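Local coordinates for protein tryptophan halogenase (Shewanella frigidimarina, PDB 2PYX) that probably binds FAD and acts as a flavin-dependent monooxygenase of the tryptophan halogenase family, whose characterised members halogenate tryptophan, at residues H117-W128 with M486-N497; I201-I209 with S233-Q241. One frame throughout, in Å; residues are numbered along the deposited sequence.

Contact 1 of 2, residues H117-W128 with M486-N497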
loop_
_atom_site.group_PDB
_atom_site.type_symbol
_atom_site.label_atom_id
_atom_site.label_comp_id
_atom_site.label_asym_id
_atom_site.label_seq_id
_atom_site.Cartn_x
_atom_site.Cartn_y
_atom_site.Cartn_z
ATOM N N HIS A 117 16.974 6.832 -12.040
ATOM C CA HIS A 117 18.393 6.485 -12.077
ATOM C C HIS A 117 19.267 7.650 -11.665
ATOM O O HIS A 117 19.000 8.794 -12.026
ATOM C CB HIS A 117 18.774 6.045 -13.457
ATOM C CG HIS A 117 20.142 5.453 -13.530
ATOM N ND1 HIS A 117 20.408 4.160 -13.135
ATOM C CD2 HIS A 117 21.301 5.947 -14.022
ATOM C CE1 HIS A 117 21.692 3.905 -13.329
ATOM N NE2 HIS A 117 22.250 4.967 -13.880
ATOM N N GLY A 118 20.310 7.342 -10.904
ATOM C CA GLY A 118 21.253 8.364 -10.414
ATOM C C GLY A 118 20.700 9.331 -9.397
ATOM O O GLY A 118 21.251 10.410 -9.217
ATOM N N HIS A 119 19.626 8.953 -8.702
ATOM C CA HIS A 119 18.967 9.845 -7.752
ATOM C C HIS A 119 19.883 10.371 -6.633
ATOM O O HIS A 119 19.676 11.470 -6.140
ATOM C CB HIS A 119 17.710 9.178 -7.169
ATOM C CG HIS A 119 17.966 7.893 -6.460
ATOM N ND1 HIS A 119 18.235 7.829 -5.109
ATOM C CD2 HIS A 119 17.968 6.616 -6.907
ATOM C CE1 HIS A 119 18.409 6.567 -4.761
ATOM N NE2 HIS A 119 18.255 5.813 -5.833
ATOM N N GLN A 120 20.902 9.598 -6.253
ATOM C CA GLN A 120 21.857 10.061 -5.241
ATOM C C GLN A 120 22.815 11.126 -5.785
ATOM O O GLN A 120 23.473 11.826 -5.003
ATOM C CB GLN A 120 22.641 8.874 -4.664
ATOM C CG GLN A 120 21.793 7.973 -3.786
ATOM N N GLU A 121 22.918 11.238 -7.098
ATOM C CA GLU A 121 23.812 12.192 -7.745
ATOM C C GLU A 121 23.126 13.437 -8.299
ATOM O O GLU A 121 23.715 14.513 -8.280
ATOM C CB GLU A 121 24.521 11.530 -8.895
ATOM C CG GLU A 121 25.322 10.312 -8.492
ATOM C CD GLU A 121 26.002 9.695 -9.680
ATOM O OE1 GLU A 121 26.818 10.391 -10.310
ATOM O OE2 GLU A 121 25.699 8.525 -9.998
ATOM N N LEU A 122 21.918 13.279 -8.840
ATOM C CA LEU A 122 21.236 14.346 -9.565
ATOM C C LEU A 122 19.783 13.935 -9.783
ATOM O O LEU A 122 19.515 12.785 -10.097
ATOM C CB LEU A 122 21.876 14.595 -10.929
ATOM C CG LEU A 122 21.346 15.769 -11.765
ATOM C CD1 LEU A 122 21.631 17.100 -11.060
ATOM C CD2 LEU A 122 21.927 15.751 -13.138
ATOM N N ASP A 123 18.869 14.863 -9.562
ATOM C CA ASP A 123 17.450 14.654 -9.868
ATOM C C ASP A 123 17.274 14.905 -11.355
ATOM O O ASP A 123 17.288 16.049 -11.827
ATOM C CB ASP A 123 16.581 15.594 -9.017
ATOM C CG ASP A 123 15.097 15.445 -9.282
ATOM O OD1 ASP A 123 14.725 14.792 -10.260
ATOM O OD2 ASP A 123 14.313 16.009 -8.500
ATOM N N LEU A 124 17.057 13.838 -12.119
ATOM C CA LEU A 124 16.982 13.931 -13.572
ATOM C C LEU A 124 15.723 14.619 -14.111
ATOM O O LEU A 124 15.685 15.029 -15.273
ATOM C CB LEU A 124 17.041 12.540 -14.193
ATOM C CG LEU A 124 18.392 11.803 -14.124
ATOM C CD1 LEU A 124 18.294 10.426 -14.746
ATOM C CD2 LEU A 124 19.458 12.632 -14.844
ATOM N N CYS A 125 14.669 14.680 -13.294
ATOM C CA CYS A 125 13.400 15.154 -13.790
ATOM C C CYS A 125 13.466 16.469 -14.585
ATOM O O CYS A 125 13.022 16.508 -15.727
ATOM C CB CYS A 125 12.387 15.171 -12.640
ATOM S SG CYS A 125 10.712 15.612 -13.123
ATOM N N PRO A 126 14.007 17.557 -14.006
ATOM C CA PRO A 126 14.046 18.789 -14.811
ATOM C C PRO A 126 14.912 18.700 -16.078
ATOM O O PRO A 126 14.671 19.468 -17.009
ATOM C CB PRO A 126 14.610 19.839 -13.845
ATOM C CG PRO A 126 15.299 19.063 -12.824
ATOM C CD PRO A 126 14.511 17.800 -12.648
ATOM N N TYR A 127 15.889 17.794 -16.090
ATOM C CA TYR A 127 16.703 17.537 -17.298
ATOM C C TYR A 127 15.959 16.747 -18.363
ATOM O O TYR A 127 16.287 16.843 -19.551
ATOM C CB TYR A 127 18.041 16.864 -16.886
ATOM C CG TYR A 127 18.819 17.782 -15.961
ATOM C CD1 TYR A 127 19.689 18.761 -16.462
ATOM C CD2 TYR A 127 18.616 17.752 -14.580
ATOM C CE1 TYR A 127 20.328 19.670 -15.601
ATOM C CE2 TYR A 127 19.273 18.651 -13.719
ATOM C CZ TYR A 127 20.148 19.597 -14.247
ATOM O OH TYR A 127 20.744 20.474 -13.349
ATOM N N TRP A 128 14.976 15.944 -17.942
ATOM C CA TRP A 128 14.132 15.231 -18.872
ATOM C C TRP A 128 13.090 16.154 -19.523
ATOM O O TRP A 128 12.718 15.984 -20.680
ATOM C CB TRP A 128 13.449 14.023 -18.179
ATOM C CG TRP A 128 12.255 13.597 -18.930
ATOM C CD1 TRP A 128 12.217 12.809 -20.044
ATOM C CD2 TRP A 128 10.917 14.020 -18.700
ATOM N NE1 TRP A 128 10.943 12.680 -20.476
ATOM C CE2 TRP A 128 10.118 13.443 -19.687
ATOM C CE3 TRP A 128 10.322 14.860 -17.748
ATOM C CZ2 TRP A 128 8.746 13.656 -19.745
ATOM C CZ3 TRP A 128 8.971 15.046 -17.800
ATOM C CH2 TRP A 128 8.197 14.465 -18.778
HETATM N N MSE A 486 25.968 20.062 -15.219
HETATM C CA MSE A 486 24.844 19.247 -14.741
HETATM C C MSE A 486 24.095 18.640 -15.926
HETATM O O MSE A 486 23.641 17.501 -15.864
HETATM C CB MSE A 486 23.880 20.079 -13.898
HETATM C CG MSE A 486 24.461 20.656 -12.625
HETATM SE SE MSE A 486 24.881 19.402 -11.183
HETATM C CE MSE A 486 25.157 20.784 -9.791
ATOM N N GLN A 487 23.957 19.400 -17.000
ATOM C CA GLN A 487 23.425 18.863 -18.226
ATOM C C GLN A 487 24.259 17.654 -18.656
ATOM O O GLN A 487 23.721 16.632 -19.094
ATOM C CB GLN A 487 23.462 19.907 -19.328
ATOM C CG GLN A 487 22.848 19.441 -20.585
ATOM C CD GLN A 487 21.380 19.149 -20.409
ATOM O OE1 GLN A 487 20.647 19.989 -19.884
ATOM N NE2 GLN A 487 20.938 17.947 -20.824
ATOM N N GLN A 488 25.584 17.789 -18.556
ATOM C CA GLN A 488 26.499 16.710 -18.945
ATOM C C GLN A 488 26.371 15.490 -18.026
ATOM O O GLN A 488 26.345 14.371 -18.521
ATOM C CB GLN A 488 27.939 17.234 -18.989
ATOM C CG GLN A 488 28.148 18.288 -20.089
ATOM C CD GLN A 488 29.265 19.295 -19.755
ATOM O OE1 GLN A 488 30.106 19.053 -18.880
ATOM N NE2 GLN A 488 29.255 20.433 -20.442
ATOM N N LEU A 489 26.252 15.708 -16.723
ATOM C CA LEU A 489 25.986 14.631 -15.752
ATOM C C LEU A 489 24.661 13.956 -16.096
ATOM O O LEU A 489 24.584 12.732 -16.238
ATOM C CB LEU A 489 25.921 15.168 -14.340
ATOM C CG LEU A 489 25.613 14.159 -13.232
ATOM C CD1 LEU A 489 26.489 12.894 -13.300
ATOM C CD2 LEU A 489 25.725 14.812 -11.919
ATOM N N ALA A 490 23.622 14.777 -16.280
ATOM C CA ALA A 490 22.306 14.230 -16.667
ATOM C C ALA A 490 22.393 13.332 -17.897
ATOM O O ALA A 490 21.837 12.228 -17.908
ATOM C CB ALA A 490 21.292 15.373 -16.883
ATOM N N GLN A 491 23.098 13.779 -18.934
ATOM C CA GLN A 491 23.184 13.020 -20.172
ATOM C C GLN A 491 23.877 11.679 -19.944
ATOM O O GLN A 491 23.476 10.657 -20.527
ATOM C CB GLN A 491 23.945 13.787 -21.251
ATOM C CG GLN A 491 23.943 13.057 -22.578
ATOM C CD GLN A 491 22.542 12.792 -23.089
ATOM O OE1 GLN A 491 22.098 11.637 -23.191
ATOM N NE2 GLN A 491 21.828 13.863 -23.401
ATOM N N ARG A 492 24.933 11.693 -19.132
ATOM C CA ARG A 492 25.624 10.460 -18.774
ATOM C C ARG A 492 24.662 9.494 -18.066
ATOM O O ARG A 492 24.569 8.321 -18.449
ATOM C CB ARG A 492 26.854 10.748 -17.910
ATOM C CG ARG A 492 27.952 11.496 -18.662
ATOM C CD ARG A 492 29.277 11.492 -17.915
ATOM N NE ARG A 492 29.304 12.375 -16.753
ATOM C CZ ARG A 492 29.531 13.686 -16.797
ATOM N NH1 ARG A 492 29.724 14.311 -17.950
ATOM N NH2 ARG A 492 29.543 14.378 -15.687
ATOM N N LEU A 493 23.939 9.997 -17.061
ATOM C CA LEU A 493 22.950 9.186 -16.342
ATOM C C LEU A 493 21.814 8.660 -17.266
ATOM O O LEU A 493 21.390 7.510 -17.106
ATOM C CB LEU A 493 22.376 9.964 -15.154
ATOM C CG LEU A 493 23.372 10.322 -14.039
ATOM C CD1 LEU A 493 22.771 11.258 -13.017
ATOM C CD2 LEU A 493 23.908 9.075 -13.360
ATOM N N PHE A 494 21.315 9.470 -18.200
ATOM C CA PHE A 494 20.319 9.005 -19.166
ATOM C C PHE A 494 20.873 7.852 -20.016
ATOM O O PHE A 494 20.203 6.848 -20.256
ATOM C CB PHE A 494 19.830 10.101 -20.120
ATOM C CG PHE A 494 18.938 11.157 -19.486
ATOM C CD1 PHE A 494 17.807 10.809 -18.757
ATOM C CD2 PHE A 494 19.194 12.506 -19.687
ATOM C CE1 PHE A 494 16.978 11.792 -18.198
ATOM C CE2 PHE A 494 18.360 13.486 -19.126
ATOM C CZ PHE A 494 17.240 13.111 -18.398
ATOM N N ASN A 495 22.101 8.033 -20.500
ATOM C CA ASN A 495 22.768 6.978 -21.265
ATOM C C ASN A 495 22.919 5.694 -20.475
ATOM O O ASN A 495 22.647 4.604 -21.005
ATOM C CB ASN A 495 24.168 7.438 -21.678
ATOM C CG ASN A 495 24.154 8.537 -22.696
ATOM O OD1 ASN A 495 25.208 9.113 -22.980
ATOM N ND2 ASN A 495 23.001 8.833 -23.266
ATOM N N ASP A 496 23.341 5.819 -19.225
ATOM C CA ASP A 496 23.575 4.671 -18.345
ATOM C C ASP A 496 22.275 3.926 -18.085
ATOM O O ASP A 496 22.240 2.693 -18.032
ATOM C CB ASP A 496 24.205 5.087 -17.018
ATOM C CG ASP A 496 25.650 5.608 -17.169
ATOM O OD1 ASP A 496 26.239 5.450 -18.269
ATOM O OD2 ASP A 496 26.179 6.166 -16.178
ATOM N N ASN A 497 21.197 4.677 -17.902
ATOM C CA ASN A 497 19.887 4.049 -17.714
ATOM C C ASN A 497 19.479 3.257 -18.943
ATOM O O ASN A 497 18.950 2.134 -18.837
ATOM C CB ASN A 497 18.809 5.096 -17.394
ATOM C CG ASN A 497 17.451 4.465 -17.202
ATOM O OD1 ASN A 497 17.237 3.763 -16.217
ATOM N ND2 ASN A 497 16.547 4.678 -18.152
HETATM O O HOH W 1 25.158 5.495 -13.872
HETATM O O HOH W 2 18.339 17.891 -20.638
#
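Leu122 holds CG anti to its own nitrogen (chi1 -175°), while Leu124 and Tyr127 hold CG beside theirs, Tyr127 with chi1 -61°; these settings bring all three side chains onto one flank of helix 484-507, in its part 486-497. The motif is a loop running into the short helix 125-128 and packed against one long helix. Leu122, Leu124 and Tyr127 gather round Ala490, whose CB lies 3.6 Å from Tyr127 CG. On a residue this small the helix backbone is within reach, and Leu124 CD2 comes to 3.7 Å from Ala490 CA. Leu122 CD2 sits over one face of the Tyr127 ring, offset toward its rim; the same leucine meets selenomethionine Met486 through CD1 and Leu493 through CB. Phe494 starts out away from the loop, yet its ring turns back: one face receives Leu124 CD2, and its edge meets the backbone where Tyr127 joins Trp128, with CZ 3.7 Å from Trp128 N. Within the loop, Asp123 OD1 accepts from Cys125 N, a capping bond at the turn into helix 125-128.

Polar links flank this apolar patch, and both run through water. One water accepts from Gln487 NE2 and donates to Tyr127 O. Gly118 CA packs on Leu493 CD2, and further toward the C-terminal end of the segment the His117 ring has Asn497 N over one face, offset toward the rim. Helix 137-141 adds Ala140 against Phe494 and Val141 against Leu124, while Asn497 ND2 bonds to Cys142 O. His117 NE2 and Asp496 OD2 stand 4.7 Å apart, too far for direct contact. The second water bridges them, 3.0 Å from His117 NE2 and donating to Asp496 OD2 over 2.6 Å.

Contact 2 of 2, residues I201-I209 with S233-Q241; sequences IINNQHGDI and SLLLGEHLQ
Ile201, on the edge strand 198-203 of a three-stranded antiparallel sheet, places CG2 over the centre of the His239 ring, a CH-pi contact 3.5 Å from the centroid and 12° off the ring normal. Its CD1 continues toward Leu235 CD1 on helix 234-239, and Val198, a predicted FAD-binding residue, neighbours it. Two residues on, Asn203 meets the edge of the same ring. His239 NE2 donates to Asn203 OD1 over 2.7 Å, almost straight at 171°, with the oxygen in the ring plane although the amide is turned 75° from it. Asn203 ND2 donates a hydrogen bond to a water that in turn donates to His239 O, and this water lies over the ring face opposite Ile201, offset toward its rim. The chain then reverses through a type I turn, Asn204 to Gly207, in which Asn204 OD1 accepts from His206 N as an Asx turn. Gly207 O lies 4.0 Å from Leu240 CD2. Ile209, back on a strand, brings CG1 to 3.8 Å from His239 CD2 and CD1 to 4.0 Å from Leu235 CD2, beside Phe225. With CG anti to its nitrogen, His239 extends to the hairpin and is fixed in rotation by face and edge together; the bond is consistent with a proton on NE2, the amide orientation being supported by the ND2 bond to water.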
loop_
_atom_site.group_PDB
_atom_site.type_symbol
_atom_site.label_atom_id
_atom_site.label_comp_id
_atom_site.label_asym_id
_atom_site.label_seq_id
_atom_site.Cartn_x
_atom_site.Cartn_y
_atom_site.Cartn_z
ATOM N N ILE A 201 -14.844 -3.661 27.714
ATOM C CA ILE A 201 -13.588 -2.947 27.745
ATOM C C ILE A 201 -13.621 -2.093 29.009
ATOM O O ILE A 201 -14.506 -1.227 29.168
ATOM C CB ILE A 201 -13.440 -2.015 26.504
ATOM C CG1 ILE A 201 -13.742 -2.809 25.231
ATOM C CG2 ILE A 201 -12.076 -1.320 26.491
ATOM C CD1 ILE A 201 -13.935 -1.948 23.994
ATOM N N ILE A 202 -12.663 -2.322 29.897
ATOM C CA ILE A 202 -12.630 -1.674 31.210
ATOM C C ILE A 202 -11.531 -0.632 31.276
ATOM O O ILE A 202 -10.362 -0.930 30.962
ATOM C CB ILE A 202 -12.340 -2.714 32.328
ATOM C CG1 ILE A 202 -13.237 -3.930 32.174
ATOM C CG2 ILE A 202 -12.444 -2.087 33.710
ATOM C CD1 ILE A 202 -14.654 -3.622 32.187
ATOM N N ASN A 203 -11.880 0.571 31.719
ATOM C CA ASN A 203 -10.912 1.617 31.884
ATOM C C ASN A 203 -10.432 1.709 33.298
ATOM O O ASN A 203 -11.132 1.299 34.226
ATOM C CB ASN A 203 -11.527 2.959 31.485
ATOM C CG ASN A 203 -11.739 3.084 29.971
ATOM O OD1 ASN A 203 -11.270 2.254 29.175
ATOM N ND2 ASN A 203 -12.459 4.134 29.572
ATOM N N ASN A 204 -9.236 2.259 33.466
ATOM C CA ASN A 204 -8.796 2.697 34.784
ATOM C C ASN A 204 -9.325 4.112 35.076
ATOM O O ASN A 204 -10.051 4.719 34.270
ATOM C CB ASN A 204 -7.281 2.607 34.923
ATOM C CG ASN A 204 -6.522 3.639 34.094
ATOM O OD1 ASN A 204 -7.074 4.606 33.567
ATOM N ND2 ASN A 204 -5.222 3.431 33.997
ATOM N N GLN A 205 -8.968 4.633 36.245
ATOM C CA GLN A 205 -9.474 5.939 36.694
ATOM C C GLN A 205 -9.086 7.124 35.803
ATOM O O GLN A 205 -9.758 8.160 35.828
ATOM C CB GLN A 205 -9.036 6.223 38.147
ATOM C CG GLN A 205 -7.512 6.260 38.371
ATOM N N HIS A 206 -8.033 6.974 35.007
ATOM C CA HIS A 206 -7.562 8.046 34.162
ATOM C C HIS A 206 -8.105 7.976 32.737
ATOM O O HIS A 206 -7.804 8.836 31.927
ATOM C CB HIS A 206 -6.033 8.088 34.178
ATOM C CG HIS A 206 -5.459 8.161 35.559
ATOM N ND1 HIS A 206 -4.417 7.362 35.980
ATOM C CD2 HIS A 206 -5.817 8.911 36.631
ATOM C CE1 HIS A 206 -4.145 7.630 37.246
ATOM N NE2 HIS A 206 -4.980 8.564 37.664
ATOM N N GLY A 207 -8.906 6.964 32.429
ATOM C CA GLY A 207 -9.519 6.853 31.104
ATOM C C GLY A 207 -8.752 5.997 30.118
ATOM O O GLY A 207 -9.165 5.860 28.971
ATOM N N ASP A 208 -7.625 5.426 30.565
ATOM C CA ASP A 208 -6.925 4.387 29.792
ATOM C C ASP A 208 -7.696 3.086 29.846
ATOM O O ASP A 208 -8.403 2.802 30.817
ATOM C CB ASP A 208 -5.522 4.095 30.338
ATOM C CG ASP A 208 -4.537 5.195 30.119
ATOM O OD1 ASP A 208 -4.810 6.163 29.346
ATOM O OD2 ASP A 208 -3.453 5.091 30.753
ATOM N N ILE A 209 -7.519 2.249 28.827
ATOM C CA ILE A 209 -8.005 0.869 28.888
ATOM C C ILE A 209 -7.077 0.078 29.823
ATOM O O ILE A 209 -5.847 0.214 29.787
ATOM C CB ILE A 209 -8.032 0.204 27.510
ATOM C CG1 ILE A 209 -8.898 1.021 26.545
ATOM C CG2 ILE A 209 -8.533 -1.218 27.618
ATOM C CD1 ILE A 209 -8.795 0.572 25.126
ATOM N N SER A 233 -13.663 -0.162 14.112
ATOM C CA SER A 233 -12.856 0.641 15.039
ATOM C C SER A 233 -13.401 0.621 16.484
ATOM O O SER A 233 -13.669 1.660 17.109
ATOM C CB SER A 233 -12.694 2.052 14.509
ATOM O OG SER A 233 -11.632 2.751 15.129
ATOM N N LEU A 234 -13.508 -0.584 17.019
ATOM C CA LEU A 234 -14.179 -0.767 18.307
ATOM C C LEU A 234 -13.507 -0.124 19.526
ATOM O O LEU A 234 -14.184 0.277 20.486
ATOM C CB LEU A 234 -14.401 -2.251 18.566
ATOM C CG LEU A 234 -15.255 -3.010 17.547
ATOM C CD1 LEU A 234 -15.363 -4.465 17.926
ATOM C CD2 LEU A 234 -16.649 -2.393 17.405
ATOM N N LEU A 235 -12.173 -0.012 19.498
ATOM C CA LEU A 235 -11.438 0.552 20.607
ATOM C C LEU A 235 -11.181 2.034 20.370
ATOM O O LEU A 235 -11.505 2.890 21.180
ATOM C CB LEU A 235 -10.115 -0.177 20.846
ATOM C CG LEU A 235 -10.203 -1.452 21.705
ATOM C CD1 LEU A 235 -11.026 -2.517 21.085
ATOM C CD2 LEU A 235 -8.798 -1.967 22.038
ATOM N N LEU A 236 -10.580 2.365 19.243
ATOM C CA LEU A 236 -10.177 3.742 19.036
ATOM C C LEU A 236 -11.374 4.657 18.674
ATOM O O LEU A 236 -11.629 5.687 19.311
ATOM C CB LEU A 236 -9.097 3.815 17.952
ATOM C CG LEU A 236 -8.516 5.221 17.780
ATOM C CD1 LEU A 236 -7.317 5.403 18.668
ATOM C CD2 LEU A 236 -8.155 5.550 16.337
ATOM N N GLY A 237 -12.109 4.250 17.651
ATOM C CA GLY A 237 -13.250 5.050 17.216
ATOM C C GLY A 237 -14.419 4.999 18.162
ATOM O O GLY A 237 -14.968 6.045 18.489
ATOM N N GLU A 238 -14.825 3.798 18.572
ATOM C CA GLU A 238 -16.024 3.647 19.417
ATOM C C GLU A 238 -15.715 3.869 20.891
ATOM O O GLU A 238 -16.172 4.870 21.496
ATOM C CB GLU A 238 -16.679 2.305 19.185
ATOM C CG GLU A 238 -17.287 2.185 17.808
ATOM C CD GLU A 238 -18.371 3.260 17.544
ATOM O OE1 GLU A 238 -19.130 3.604 18.488
ATOM O OE2 GLU A 238 -18.444 3.768 16.397
ATOM N N HIS A 239 -14.885 3.021 21.496
ATOM C CA HIS A 239 -14.640 3.155 22.949
ATOM C C HIS A 239 -14.028 4.502 23.321
ATOM O O HIS A 239 -14.412 5.111 24.342
ATOM C CB HIS A 239 -13.723 2.021 23.432
ATOM C CG HIS A 239 -13.509 1.992 24.914
ATOM N ND1 HIS A 239 -14.495 1.609 25.811
ATOM C CD2 HIS A 239 -12.411 2.273 25.648
ATOM C CE1 HIS A 239 -13.996 1.665 27.038
ATOM N NE2 HIS A 239 -12.739 2.066 26.969
ATOM N N LEU A 240 -13.037 4.953 22.547
ATOM C CA LEU A 240 -12.318 6.196 22.839
ATOM C C LEU A 240 -12.798 7.436 22.080
ATOM O O LEU A 240 -12.245 8.525 22.268
ATOM C CB LEU A 240 -10.808 5.973 22.680
ATOM C CG LEU A 240 -10.190 5.006 23.700
ATOM C CD1 LEU A 240 -8.791 4.602 23.272
ATOM C CD2 LEU A 240 -10.163 5.598 25.107
ATOM N N GLN A 241 -13.785 7.240 21.217
ATOM C CA GLN A 241 -14.480 8.325 20.541
ATOM C C GLN A 241 -13.576 9.223 19.711
ATOM O O GLN A 241 -13.826 10.422 19.586
ATOM C CB GLN A 241 -15.317 9.112 21.567
ATOM C CG GLN A 241 -16.487 8.296 22.056
ATOM C CD GLN A 241 -17.593 8.162 21.016
ATOM O OE1 GLN A 241 -18.179 9.166 20.599
ATOM N NE2 GLN A 241 -17.887 6.931 20.595
HETATM O O HOH W 3 -13.495 5.381 27.019
#

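Overall arrangement
From the N terminus the chain passes the predicted FAD-binding glycines and, further on, reaches 117-128, the first half of contact 1. Contact 2 follows wholly within the long excursion before that half finds its partner: 201-209 and 233-241 close a short loop of 23 intervening residues, rich in strand. Some 245 residues later helix 484-507 supplies 486-497 and closes contact 1 across 357 residues. The short loop therefore nests within the long one, and the two do not cross. Contact 2 ties the three-stranded sheet to helix 234-239; contact 1 ties a loop and short helix to a late helix. Their centres lie 53 Å apart, on opposite sides of the chain's centre.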